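Local coordinates for protein STE5 (Saccharomyces cerevisiae, PDB 3FZE) that scaffolds the yeast mating pathway, its minimal scaffold domain acting as a cocatalyst for phosphorylation of the MAP kinase Fus3 by Ste7, at residues A[101-104]-A[105-109]. Residues are numbered along the deposited sequence; the frame is centred on the assembly and turned at random.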
ATOM      1  N   THR A 101      14.813  -0.168   7.173  1.00 20.90           N
ATOM      2  CA  THR A 101      14.707  -1.614   7.065  1.00 22.80           C
ATOM      3  C   THR A 101      14.841  -2.088   5.620  1.00 19.54           C
ATOM      4  O   THR A 101      15.603  -3.007   5.349  1.00 25.34           O
ATOM      5  CB  THR A 101      13.376  -2.130   7.648  1.00 23.71           C
ATOM      6  OG1 THR A 101      13.298  -1.787   9.038  1.00 22.07           O
ATOM      7  CG2 THR A 101      13.295  -3.640   7.502  1.00 27.67           C
ATOM      8  N   LEU A 102      14.112  -1.455   4.700  1.00 19.44           N
ATOM      9  CA  LEU A 102      14.167  -1.839   3.287  1.00 19.68           C
ATOM     10  C   LEU A 102      15.422  -1.328   2.591  1.00 22.61           C
ATOM     11  O   LEU A 102      15.932  -1.970   1.669  1.00 22.82           O
ATOM     12  CB  LEU A 102      12.943  -1.329   2.517  1.00 18.91           C
ATOM     13  CG  LEU A 102      11.545  -1.816   2.923  1.00 22.38           C
ATOM     14  CD1 LEU A 102      10.486  -1.216   2.023  1.00 23.89           C
ATOM     15  CD2 LEU A 102      11.467  -3.325   2.906  1.00 28.75           C
ATOM     16  N   TYR A 103      15.909  -0.168   3.023  1.00 19.86           N
ATOM     17  CA  TYR A 103      17.039   0.502   2.359  1.00 23.13           C
ATOM     18  C   TYR A 103      18.117   0.992   3.331  1.00 19.38           C
ATOM     19  O   TYR A 103      18.371   2.194   3.449  1.00 19.83           O
ATOM     20  CB  TYR A 103      16.543   1.656   1.475  1.00 20.61           C
ATOM     21  CG  TYR A 103      15.521   1.203   0.461  1.00 18.18           C
ATOM     22  CD1 TYR A 103      15.916   0.589  -0.719  1.00 24.53           C
ATOM     23  CD2 TYR A 103      14.161   1.356   0.700  1.00 25.38           C
ATOM     24  CE1 TYR A 103      14.986   0.154  -1.646  1.00 27.35           C
ATOM     25  CE2 TYR A 103      13.219   0.923  -0.230  1.00 24.13           C
ATOM     26  CZ  TYR A 103      13.633   0.321  -1.389  1.00 28.26           C
ATOM     27  OH  TYR A 103      12.705  -0.111  -2.318  1.00 30.43           O
ATOM     28  N   PRO A 104      18.769   0.055   4.023  1.00 21.15           N
ATOM     29  CA  PRO A 104      19.824   0.372   4.994  1.00 30.32           C
ATOM     30  C   PRO A 104      20.989   1.149   4.382  1.00 30.98           C
ATOM     31  O   PRO A 104      21.670   1.899   5.083  1.00 28.77           O
ATOM     32  CB  PRO A 104      20.280  -1.018   5.474  1.00 30.34           C
ATOM     33  CG  PRO A 104      19.773  -1.971   4.400  1.00 28.09           C
ATOM     34  CD  PRO A 104      18.456  -1.383   4.026  1.00 22.80           C
ATOM     35  N   GLU A 105      21.229   0.968   3.088  0.50 24.05           N
ATOM     36  CA  GLU A 105      22.305   1.695   2.424  0.50 26.57           C
ATOM     37  C   GLU A 105      21.750   2.812   1.547  0.50 23.23           C
ATOM     38  O   GLU A 105      22.406   3.258   0.610  0.50 29.05           O
ATOM     39  CB  GLU A 105      23.187   0.745   1.609  0.50 27.74           C
ATOM     40  CG  GLU A 105      23.726  -0.444   2.397  0.50 30.00           C
ATOM     41  CD  GLU A 105      24.532  -0.029   3.616  0.50 43.22           C
ATOM     42  OE1 GLU A 105      25.128   1.068   3.597  0.50 49.44           O
ATOM     43  OE2 GLU A 105      24.573  -0.805   4.596  0.50 45.44           O
ATOM     44  N   ASN A 106      20.539   3.256   1.873  1.00 22.01           N
ATOM     45  CA  ASN A 106      19.881   4.371   1.164  1.00 20.69           C
ATOM     46  C   ASN A 106      19.248   3.992  -0.178  1.00 23.87           C
ATOM     47  O   ASN A 106      19.553   2.947  -0.750  1.00 25.97           O
ATOM     48  CB  ASN A 106      20.816   5.583   1.001  1.00 22.91           C
ATOM     49  CG  ASN A 106      21.487   5.972   2.305  1.00 24.98           C
ATOM     50  OD1 ASN A 106      20.847   5.992   3.357  1.00 26.60           O
ATOM     51  ND2 ASN A 106      22.780   6.252   2.247  1.00 24.84           N
ATOM     52  N   ILE A 107      18.360   4.855  -0.660  1.00 19.42           N
ATOM     53  CA  ILE A 107      17.584   4.607  -1.875  1.00 23.96           C
ATOM     54  C   ILE A 107      18.297   5.141  -3.116  1.00 26.85           C
ATOM     55  O   ILE A 107      18.813   6.254  -3.105  1.00 25.40           O
ATOM     56  CB  ILE A 107      16.188   5.268  -1.763  1.00 23.86           C
ATOM     57  CG1 ILE A 107      15.419   4.669  -0.584  1.00 26.68           C
ATOM     58  CG2 ILE A 107      15.425   5.160  -3.086  1.00 23.58           C
ATOM     59  CD1 ILE A 107      14.330   5.573  -0.036  1.00 31.83           C
ATOM     60  N   HIS A 108      18.316   4.348  -4.185  1.00 25.17           N
ATOM     61  CA  HIS A 108      19.051   4.709  -5.394  1.00 25.08           C
ATOM     62  C   HIS A 108      18.227   4.628  -6.678  1.00 25.48           C
ATOM     63  O   HIS A 108      18.771   4.433  -7.764  1.00 29.29           O
ATOM     64  CB  HIS A 108      20.306   3.850  -5.529  1.00 23.12           C
ATOM     65  CG  HIS A 108      21.239   3.969  -4.366  1.00 27.29           C
ATOM     66  ND1 HIS A 108      21.910   5.136  -4.071  1.00 29.70           N
ATOM     67  CD2 HIS A 108      21.621   3.067  -3.435  1.00 29.15           C
ATOM     68  CE1 HIS A 108      22.658   4.951  -2.999  1.00 34.55           C
ATOM     69  NE2 HIS A 108      22.503   3.704  -2.593  1.00 33.28           N
ATOM     70  N   GLU A 109      16.915   4.786  -6.555  1.00 31.10           N
ATOM     71  CA  GLU A 109      16.040   4.760  -7.720  1.00 27.79           C
ATOM     72  C   GLU A 109      14.832   5.632  -7.432  1.00 24.04           C
ATOM     73  O   GLU A 109      14.649   6.090  -6.307  1.00 28.50           O
ATOM     74  CB  GLU A 109      15.589   3.327  -8.003  1.00 29.52           C
ATOM     75  CG  GLU A 109      14.791   2.727  -6.875  1.00 28.66           C
ATOM     76  CD  GLU A 109      14.418   1.283  -7.123  1.00 37.30           C
ATOM     77  OE1 GLU A 109      14.396   0.862  -8.299  1.00 32.90           O
ATOM     78  OE2 GLU A 109      14.151   0.576  -6.135  1.00 36.23           O
TER
HETATM   79  O   HOH W   1      21.972   4.804   5.551  1.00 29.76           O
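Tyr103 and Ile107 meet where the chain doubles back after helix 95-102. The CG1 methylene of Ile107 lies over one face of the phenol ring, 4.0 Å from the ring centroid and 27° off the ring normal, a CH-pi contact. It sits nearest the root of the ring, with CG1 of Ile107 3.6 Å from CG of Tyr103. CG of Tyr103 and CG1 of Ile107 are each anti to their own carbonyl carbon, which swings the ring and CG1 together. A flat aromatic suits this place because it offers a broad face to the isoleucine; the same side chain also touches Gln55 and Asn19, at the starts of strands 55-60 and 19-26. Replacing Tyr103 by an alanine would remove the ring, and is likely to leave CG1 of Ile107 without the face it packs on and the turn without its contacts to Gln55 and Asn19. Glu109 OE2 stays 4.1 Å from Tyr103 OH, too far for a hydrogen bond; its carboxylate is instead engaged by Arg53 in a salt bridge through OE1.

From Tyr103 to Asn106 the backbone makes a tight turn. Asn106 N donates to Tyr103 O at 2.9 Å, closing it. Pro104, its phi fixed by the ring near -58°, fits the second position. At the third, CB of Glu105 leaves away from the preceding residues, but the chain bends at chi2 (-57°) and lays CG and CD beside the Pro104 carbonyl, CD 3.7 Å from Pro104 O; a charged residue suits this exposed place. Asn106 leaves with a positive phi, which asparagine tolerates better than most residues. A water donates to Pro104 O (3.0 Å) and Asn106 OD1 (2.7 Å); OD1 also accepts from Lys99 on the preceding helix. This is a type I beta turn following a helix C-terminus, in the surface loop leading to strand 111-117 of the vWA-like alpha/beta/alpha fold.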